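Local coordinates for DUF115 domain-containing protein (Magnetospirillum magneticum AMB-1, PDB 5MU5), which is a Maf glycosyltransferase involved in bacterial flagella formation that probably transfers sugar onto flagellin, at residues M246-A251 with S350-P355; N255-R260 with L536-W541; L264-T269 with Y384-S389. One frame throughout, in Å; residues are numbered along the deposited sequence.

Contact 1. Residues M246-A251 with S350-P355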
# COMPACT_ATOMS: atom_id res chain seq x y z
N MET A 246 -10.20 -9.04 -11.94
CA MET A 246 -10.65 -9.75 -13.13
C MET A 246 -10.06 -9.10 -14.37
O MET A 246 -9.52 -9.79 -15.24
CB MET A 246 -12.17 -9.76 -13.25
CG MET A 246 -12.87 -10.68 -12.27
SD MET A 246 -14.66 -10.55 -12.45
CE MET A 246 -15.15 -12.00 -11.53
N GLU A 247 -10.12 -7.78 -14.45
CA GLU A 247 -9.55 -7.09 -15.61
C GLU A 247 -8.04 -7.26 -15.76
O GLU A 247 -7.55 -7.38 -16.87
CB GLU A 247 -9.87 -5.61 -15.57
CG GLU A 247 -9.23 -4.78 -16.69
CD GLU A 247 -9.38 -5.40 -18.08
OE1 GLU A 247 -10.36 -6.16 -18.29
OE2 GLU A 247 -8.53 -5.14 -18.97
N MET A 248 -7.30 -7.25 -14.65
CA MET A 248 -5.85 -7.34 -14.69
C MET A 248 -5.46 -8.69 -15.24
O MET A 248 -4.59 -8.80 -16.09
CB MET A 248 -5.22 -7.23 -13.30
CG MET A 248 -5.37 -5.92 -12.57
SD MET A 248 -4.72 -4.48 -13.42
CE MET A 248 -6.15 -3.87 -14.30
N THR A 249 -6.11 -9.72 -14.69
CA THR A 249 -5.84 -11.09 -15.05
C THR A 249 -6.31 -11.37 -16.49
O THR A 249 -5.65 -12.12 -17.20
CB THR A 249 -6.48 -12.07 -14.03
OG1 THR A 249 -5.81 -11.94 -12.78
CG2 THR A 249 -6.37 -13.50 -14.46
N ARG A 250 -7.42 -10.77 -16.91
CA ARG A 250 -7.87 -10.93 -18.30
C ARG A 250 -6.86 -10.30 -19.28
O ARG A 250 -6.48 -10.90 -20.28
CB ARG A 250 -9.24 -10.30 -18.52
CG ARG A 250 -9.78 -10.46 -19.93
CD ARG A 250 -10.81 -9.40 -20.24
NE ARG A 250 -10.16 -8.10 -20.43
CZ ARG A 250 -9.64 -7.68 -21.58
NH1 ARG A 250 -9.71 -8.43 -22.67
NH2 ARG A 250 -9.05 -6.50 -21.63
N ALA A 251 -6.43 -9.08 -18.98
CA ALA A 251 -5.43 -8.40 -19.81
C ALA A 251 -4.19 -9.28 -19.93
O ALA A 251 -3.73 -9.55 -21.02
CB ALA A 251 -5.06 -7.04 -19.21
N SER A 350 3.53 -2.96 -18.98
CA SER A 350 3.07 -3.85 -17.95
C SER A 350 2.29 -5.01 -18.58
O SER A 350 1.61 -4.84 -19.60
CB SER A 350 2.15 -3.08 -17.00
OG SER A 350 1.34 -3.96 -16.28
N ASN A 351 2.35 -6.18 -17.96
CA ASN A 351 1.59 -7.32 -18.46
C ASN A 351 0.09 -7.10 -18.48
O ASN A 351 -0.64 -7.82 -19.16
CB ASN A 351 1.93 -8.60 -17.69
CG ASN A 351 1.65 -8.49 -16.20
OD1 ASN A 351 2.11 -7.56 -15.50
ND2 ASN A 351 0.94 -9.49 -15.68
N THR A 352 -0.38 -6.07 -17.76
CA THR A 352 -1.80 -5.78 -17.70
C THR A 352 -2.26 -4.67 -18.64
O THR A 352 -3.39 -4.24 -18.54
CB THR A 352 -2.19 -5.35 -16.28
OG1 THR A 352 -1.46 -4.18 -15.95
CG2 THR A 352 -1.88 -6.48 -15.27
N VAL A 353 -1.41 -4.21 -19.57
CA VAL A 353 -1.89 -3.21 -20.52
C VAL A 353 -2.95 -3.82 -21.44
O VAL A 353 -3.03 -5.06 -21.61
CB VAL A 353 -0.77 -2.58 -21.36
CG1 VAL A 353 0.24 -1.91 -20.44
CG2 VAL A 353 -0.10 -3.58 -22.31
N ASP A 354 -3.77 -2.97 -22.05
CA ASP A 354 -4.81 -3.47 -22.94
C ASP A 354 -4.22 -4.41 -24.02
O ASP A 354 -3.27 -4.06 -24.68
CB ASP A 354 -5.55 -2.30 -23.59
CG ASP A 354 -6.88 -2.72 -24.25
OD1 ASP A 354 -6.84 -3.31 -25.36
OD2 ASP A 354 -7.96 -2.44 -23.66
N PRO A 355 -4.79 -5.61 -24.20
CA PRO A 355 -4.26 -6.54 -25.21
C PRO A 355 -4.15 -5.98 -26.62
O PRO A 355 -3.32 -6.46 -27.38
CB PRO A 355 -5.27 -7.69 -25.21
CG PRO A 355 -5.91 -7.63 -23.88
CD PRO A 355 -5.94 -6.19 -23.47
O HOH W 1 -7.74 -3.14 -20.76

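Contact 2. Residues N255-R260 with L536-W541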
# COMPACT_ATOMS: atom_id res chain seq x y z
N ASN A 255 -2.65 -11.02 -23.18
CA ASN A 255 -1.33 -10.59 -23.59
C ASN A 255 -0.35 -11.74 -23.77
O ASN A 255 0.54 -11.66 -24.60
CB ASN A 255 -0.76 -9.60 -22.58
CG ASN A 255 -1.30 -8.20 -22.77
OD1 ASN A 255 -1.64 -7.82 -23.88
ND2 ASN A 255 -1.35 -7.43 -21.68
N MET A 256 -0.50 -12.80 -23.00
CA MET A 256 0.47 -13.88 -23.01
C MET A 256 0.06 -15.15 -23.71
O MET A 256 0.91 -15.99 -23.96
CB MET A 256 0.83 -14.22 -21.58
CG MET A 256 1.65 -13.14 -20.92
SD MET A 256 1.78 -13.53 -19.19
CE MET A 256 2.80 -15.02 -19.26
N ARG A 257 -1.23 -15.27 -23.99
CA ARG A 257 -1.82 -16.45 -24.61
C ARG A 257 -1.14 -16.81 -25.93
O ARG A 257 -0.65 -17.92 -26.08
CB ARG A 257 -3.31 -16.18 -24.88
CG ARG A 257 -4.08 -17.36 -25.47
CD ARG A 257 -4.26 -18.43 -24.42
NE ARG A 257 -4.80 -19.66 -24.97
CZ ARG A 257 -4.08 -20.61 -25.56
NH1 ARG A 257 -2.77 -20.48 -25.71
NH2 ARG A 257 -4.69 -21.69 -26.02
N ASP A 258 -1.13 -15.85 -26.86
CA ASP A 258 -0.72 -16.04 -28.25
C ASP A 258 0.41 -15.13 -28.65
O ASP A 258 0.81 -14.24 -27.91
CB ASP A 258 -1.86 -15.62 -29.19
CG ASP A 258 -3.15 -16.35 -28.94
OD1 ASP A 258 -3.31 -17.49 -29.44
OD2 ASP A 258 -4.04 -15.76 -28.29
N GLY A 259 0.89 -15.34 -29.87
CA GLY A 259 1.78 -14.43 -30.56
C GLY A 259 3.14 -14.12 -29.97
O GLY A 259 3.52 -14.56 -28.88
N ARG A 260 3.86 -13.32 -30.74
CA ARG A 260 5.17 -12.90 -30.34
C ARG A 260 5.07 -11.84 -29.25
O ARG A 260 4.26 -10.91 -29.30
CB ARG A 260 5.97 -12.36 -31.54
CG ARG A 260 6.41 -13.41 -32.55
CD ARG A 260 7.52 -12.88 -33.47
NE ARG A 260 7.07 -11.76 -34.31
CZ ARG A 260 6.45 -11.88 -35.49
NH1 ARG A 260 6.18 -13.08 -36.01
NH2 ARG A 260 6.09 -10.79 -36.15
N LEU A 536 5.15 -20.67 -21.99
CA LEU A 536 5.09 -19.88 -20.77
C LEU A 536 3.65 -19.75 -20.30
O LEU A 536 3.36 -19.99 -19.12
CB LEU A 536 5.69 -18.49 -20.97
CG LEU A 536 5.64 -17.63 -19.71
CD1 LEU A 536 6.21 -18.37 -18.49
CD2 LEU A 536 6.38 -16.32 -19.96
N PHE A 537 2.76 -19.40 -21.21
CA PHE A 537 1.36 -19.30 -20.84
C PHE A 537 0.85 -20.58 -20.16
O PHE A 537 0.24 -20.51 -19.10
CB PHE A 537 0.48 -18.93 -22.03
CG PHE A 537 -0.98 -19.04 -21.74
CD1 PHE A 537 -1.65 -18.02 -21.08
CD2 PHE A 537 -1.68 -20.19 -22.09
CE1 PHE A 537 -2.99 -18.14 -20.78
CE2 PHE A 537 -3.03 -20.31 -21.80
CZ PHE A 537 -3.68 -19.28 -21.14
N HIS A 538 1.07 -21.73 -20.77
CA HIS A 538 0.55 -22.98 -20.24
C HIS A 538 1.19 -23.36 -18.92
O HIS A 538 0.52 -23.86 -18.02
CB HIS A 538 0.70 -24.13 -21.24
CG HIS A 538 -0.21 -24.01 -22.41
ND1 HIS A 538 -1.59 -23.98 -22.28
CD2 HIS A 538 0.04 -23.92 -23.74
CE1 HIS A 538 -2.14 -23.88 -23.47
NE2 HIS A 538 -1.17 -23.83 -24.38
N ASP A 539 2.50 -23.13 -18.81
CA ASP A 539 3.21 -23.37 -17.57
C ASP A 539 2.53 -22.63 -16.43
O ASP A 539 2.24 -23.22 -15.38
CB ASP A 539 4.66 -22.92 -17.69
CG ASP A 539 5.43 -23.12 -16.41
OD1 ASP A 539 5.56 -24.28 -15.96
OD2 ASP A 539 5.89 -22.11 -15.85
N ARG A 540 2.26 -21.33 -16.63
CA ARG A 540 1.60 -20.52 -15.60
C ARG A 540 0.11 -20.88 -15.42
O ARG A 540 -0.31 -21.20 -14.33
CB ARG A 540 1.75 -19.03 -15.91
CG ARG A 540 3.19 -18.50 -15.99
CD ARG A 540 3.90 -18.48 -14.64
NE ARG A 540 4.27 -19.82 -14.21
CZ ARG A 540 4.68 -20.15 -12.99
NH1 ARG A 540 4.80 -19.23 -12.04
NH2 ARG A 540 4.99 -21.42 -12.74
N TRP A 541 -0.68 -20.84 -16.49
CA TRP A 541 -2.13 -21.07 -16.41
C TRP A 541 -2.59 -22.45 -15.91
O TRP A 541 -3.48 -22.53 -15.06
CB TRP A 541 -2.77 -20.84 -17.77
CG TRP A 541 -4.25 -20.83 -17.74
CD1 TRP A 541 -5.08 -21.75 -18.27
CD2 TRP A 541 -5.08 -19.82 -17.16
NE1 TRP A 541 -6.39 -21.39 -18.07
CE2 TRP A 541 -6.42 -20.20 -17.39
CE3 TRP A 541 -4.83 -18.61 -16.51
CZ2 TRP A 541 -7.50 -19.45 -16.96
CZ3 TRP A 541 -5.90 -17.85 -16.09
CH2 TRP A 541 -7.23 -18.27 -16.32

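Contact 3. Residues L264-T269 with Y384-S389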
# COMPACT_ATOMS: atom_id res chain seq x y z
N LEU A 264 10.77 -8.61 -20.12
CA LEU A 264 11.87 -7.80 -19.63
C LEU A 264 12.67 -8.51 -18.53
O LEU A 264 12.11 -9.16 -17.65
CB LEU A 264 11.35 -6.47 -19.12
CG LEU A 264 12.40 -5.45 -18.70
CD1 LEU A 264 11.88 -4.02 -18.87
CD2 LEU A 264 12.83 -5.66 -17.25
N GLN A 265 13.99 -8.33 -18.57
CA GLN A 265 14.92 -8.96 -17.64
C GLN A 265 15.94 -7.92 -17.15
O GLN A 265 16.31 -7.04 -17.90
CB GLN A 265 15.61 -10.10 -18.37
CG GLN A 265 16.30 -11.11 -17.51
CD GLN A 265 16.55 -12.41 -18.26
OE1 GLN A 265 16.52 -13.49 -17.68
NE2 GLN A 265 16.77 -12.32 -19.56
N HIS A 266 16.31 -7.98 -15.87
CA HIS A 266 17.30 -7.09 -15.30
C HIS A 266 18.65 -7.48 -15.81
O HIS A 266 18.94 -8.65 -15.96
CB HIS A 266 17.30 -7.15 -13.78
CG HIS A 266 16.13 -6.46 -13.16
ND1 HIS A 266 16.25 -5.26 -12.49
CD2 HIS A 266 14.81 -6.76 -13.16
CE1 HIS A 266 15.05 -4.87 -12.08
NE2 HIS A 266 14.16 -5.76 -12.48
N SER A 267 19.48 -6.49 -16.10
CA SER A 267 20.81 -6.73 -16.61
C SER A 267 21.83 -6.53 -15.51
O SER A 267 21.76 -5.58 -14.76
CB SER A 267 21.09 -5.75 -17.75
OG SER A 267 22.42 -5.89 -18.22
N ALA A 268 22.79 -7.43 -15.43
CA ALA A 268 23.88 -7.31 -14.46
C ALA A 268 24.85 -6.19 -14.85
O ALA A 268 25.37 -5.49 -13.98
CB ALA A 268 24.63 -8.64 -14.36
N THR A 269 25.07 -6.00 -16.15
CA THR A 269 26.08 -5.07 -16.64
C THR A 269 25.52 -3.74 -17.13
O THR A 269 24.35 -3.63 -17.46
CB THR A 269 26.90 -5.70 -17.79
OG1 THR A 269 26.02 -6.14 -18.82
CG2 THR A 269 27.72 -6.89 -17.27
N TYR A 384 11.75 -10.65 -13.55
CA TYR A 384 11.04 -10.11 -14.71
C TYR A 384 10.06 -8.99 -14.32
O TYR A 384 9.21 -8.61 -15.13
CB TYR A 384 10.32 -11.23 -15.47
CG TYR A 384 11.20 -12.41 -15.81
CD1 TYR A 384 12.10 -12.36 -16.87
CD2 TYR A 384 11.12 -13.59 -15.08
CE1 TYR A 384 12.90 -13.45 -17.19
CE2 TYR A 384 11.92 -14.69 -15.38
CZ TYR A 384 12.80 -14.60 -16.43
OH TYR A 384 13.59 -15.66 -16.72
N SER A 385 10.17 -8.49 -13.10
CA SER A 385 9.33 -7.37 -12.66
C SER A 385 10.20 -6.16 -12.43
O SER A 385 11.43 -6.23 -12.49
CB SER A 385 8.57 -7.70 -11.37
OG SER A 385 9.45 -8.16 -10.38
N LEU A 386 9.53 -5.03 -12.21
CA LEU A 386 10.17 -3.79 -11.88
C LEU A 386 9.61 -3.28 -10.56
O LEU A 386 8.44 -3.52 -10.24
CB LEU A 386 9.92 -2.76 -12.97
CG LEU A 386 10.47 -3.10 -14.35
CD1 LEU A 386 9.98 -2.07 -15.33
CD2 LEU A 386 11.99 -3.17 -14.36
N ASP A 387 10.48 -2.62 -9.80
CA ASP A 387 10.12 -1.86 -8.62
C ASP A 387 9.96 -0.41 -9.05
O ASP A 387 10.63 0.05 -9.99
CB ASP A 387 11.26 -1.90 -7.60
CG ASP A 387 11.45 -3.26 -6.99
OD1 ASP A 387 10.47 -4.04 -6.93
OD2 ASP A 387 12.59 -3.55 -6.55
N ASP A 388 9.10 0.32 -8.34
CA ASP A 388 8.87 1.73 -8.60
C ASP A 388 8.50 1.97 -10.06
O ASP A 388 8.88 2.98 -10.64
CB ASP A 388 10.08 2.58 -8.17
CG ASP A 388 10.32 2.56 -6.65
OD1 ASP A 388 9.35 2.78 -5.87
OD2 ASP A 388 11.49 2.34 -6.22
N SER A 389 7.76 1.04 -10.65
CA SER A 389 7.30 1.20 -12.03
C SER A 389 6.13 2.16 -12.07
O SER A 389 5.78 2.63 -13.16
CB SER A 389 6.94 -0.13 -12.71
OG SER A 389 5.81 -0.74 -12.13

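Contact 1. Residues M246-A251 with S350-P355
The Arg250 guanidinium meets Pro355 at a slant, with NH2 3.6 Å from Pro355 CD. Its edge, in plane, is taken up by the Glu247 carboxylate and a water. Arg250 grips Glu247 side-on: NE reaches OE1 at 2.9 Å, and NH2 reaches the syn lone pair of OE2 at 3.0 Å (N-H...O 165°). The paired bonds, a salt bridge, probably limit rotation of the guanidinium. The water donates to Glu247 OE2 (2.8 Å) and to Asp354 OD2 (3.0 Å), probably easing repulsion between the two carboxylates; Asn325 also bonds OE2. The setting is an α/β domain in which helix 242-257 packs against the loop leaving strand 346-350 of a largely parallel sheet. That loop opens with a type I turn, Ser350 to Val353, reinforced by a bond between Ser350 OG and Thr352 OG1 (2.8 Å). No hydrogen bond joins 246-251 to 350-355 directly; further along the same helix Ser252 and Asn255 bond the loop. The Ala251 methyl points into the loop, its CB 3.3 Å from Thr352 O. Met248, bent at chi2 and chi3, brings SD obliquely to within 3.9 Å of Thr352 CB, with CG2 just as near.

Contact 2. Residues N255-R260 with L536-W541
This is an apolar and arginine-aromatic contact between the last part of helix 242-257 and the short helix 534-541, where Met256 and Arg257 meet Leu536 and Phe537. No hydrogen bond crosses it, and the evidence for its character lies in how Arg257 is laid on the Phe537 ring. Arg257 CD stands 3.6 Å from the ring centroid and 21° off the ring normal, a CH-pi contact over the face, displaced toward CZ and CE2. Beyond CD the chain continues over the same ring, with NE 3.7 Å from Phe537 CE2. The guanidinium and ring planes are only 6° apart, so the flat group overhangs the rim rather than tilting into it. Arg257 CB leaves the backbone pointing away from 536-541; a bend at chi2 (71°) swings CD back over the phenyl. NE is held by a salt bridge to Glu648, a second partner that probably helps fix the guanidinium's rotation.

The opposite face of Phe537 is met by Trp541 CB, one helical turn on, and His538 CE1 lies at the ring edge in plane. Tyr253 adds an edge-to-face ring contact. At the base of the side chain, Phe537 CB approaches Met256 O at 3.5 Å, consistent with the close approach of the backbones here, where Arg257 and Phe537 are nearest. Met256 meets Leu536: its chain, bent at the thioether, crosses the leucine obliquely, CE lying 3.9 Å from Leu536 CD2. Phe378 of helix 373-378 touches both Met256 and Phe537. The whole is a helix-helix junction with an aromatic cluster, its phenyl sandwiched between an arginine's aliphatic stem and a tryptophan's CB, joining helix 242-257 to helix 534-541.

Contact 3. Residues L264-T269 with Y384-S389
Tyr384 can be traced along its side chain against Leu264 and Gln265. CB begins 3.5 Å from Leu264 O. CG turns anti to the carbonyl carbon (chi1 -51°), which brings the ring alongside the other segment, and CD1 comes to 3.3 Å from the same oxygen. Leu264 O therefore lies at the ring edge, in its plane, and not over a face. The next carbon, CE1, is 3.7 Å from Gln265 OE1, and the hydroxyl oxygen OH is 3.8 Å from that amide oxygen. Tyrosine and glutamine run side by side in the same direction, their amide and ring planes 34° apart. Both tips have polar partners beyond the segments: Tyr384 OH bonds to Arg530 and Gln265 NE2 to the Ser528 carbonyl, while the two side chains meet each other alongside.

Backbone atoms come close at the same place, for Tyr384 CA makes a C-H...O contact of 3.3 Å to Leu264 O. The one conventional hydrogen bond across the segments follows further along: His266 NE2 donates to Ser385 O at 2.8 Å with an N-H...O angle of 155°. The acceptor lies in the imidazole plane and is approached almost head-on, which implies that NE2 carries the proton here. Leu386 CD2 lies 3.9 Å from Leu264 CD2, the two leucines crossing at about a right angle.

Helix 393-404 borders the contact, Ala403 touching both His266 and Leu386. Strand 363-367 meets Leu264 and Leu386 through Tyr367, and Leu264 bonds by backbone to Tyr366. The two loops, one leaving strand 262-263 and the other running on from helix 373-378, thus lie against both strand 363-367 and helix 393-404.

All three contacts are largely buried, though contact 3 carries an exposed histidine, His266, at its margin. Contacts 1 and 2 use successive parts of helix 242-257 and touch through Asn255, whose ND2 probably bonds both Asn351 O and Val353 O of the contact 1 loop. Contact 3 adjoins contact 2 in sequence but joins loops instead of helices. Their chemistry differs accordingly: contact 1 couples a helix to a loop by water and nonpolar approach, contact 2 packs two helices by aromatic and apolar groups, and contact 3 alone has a direct hydrogen bond across its segments. Contact 1 begins at strand 346-350, whose neighbour 363-367 borders contact 3.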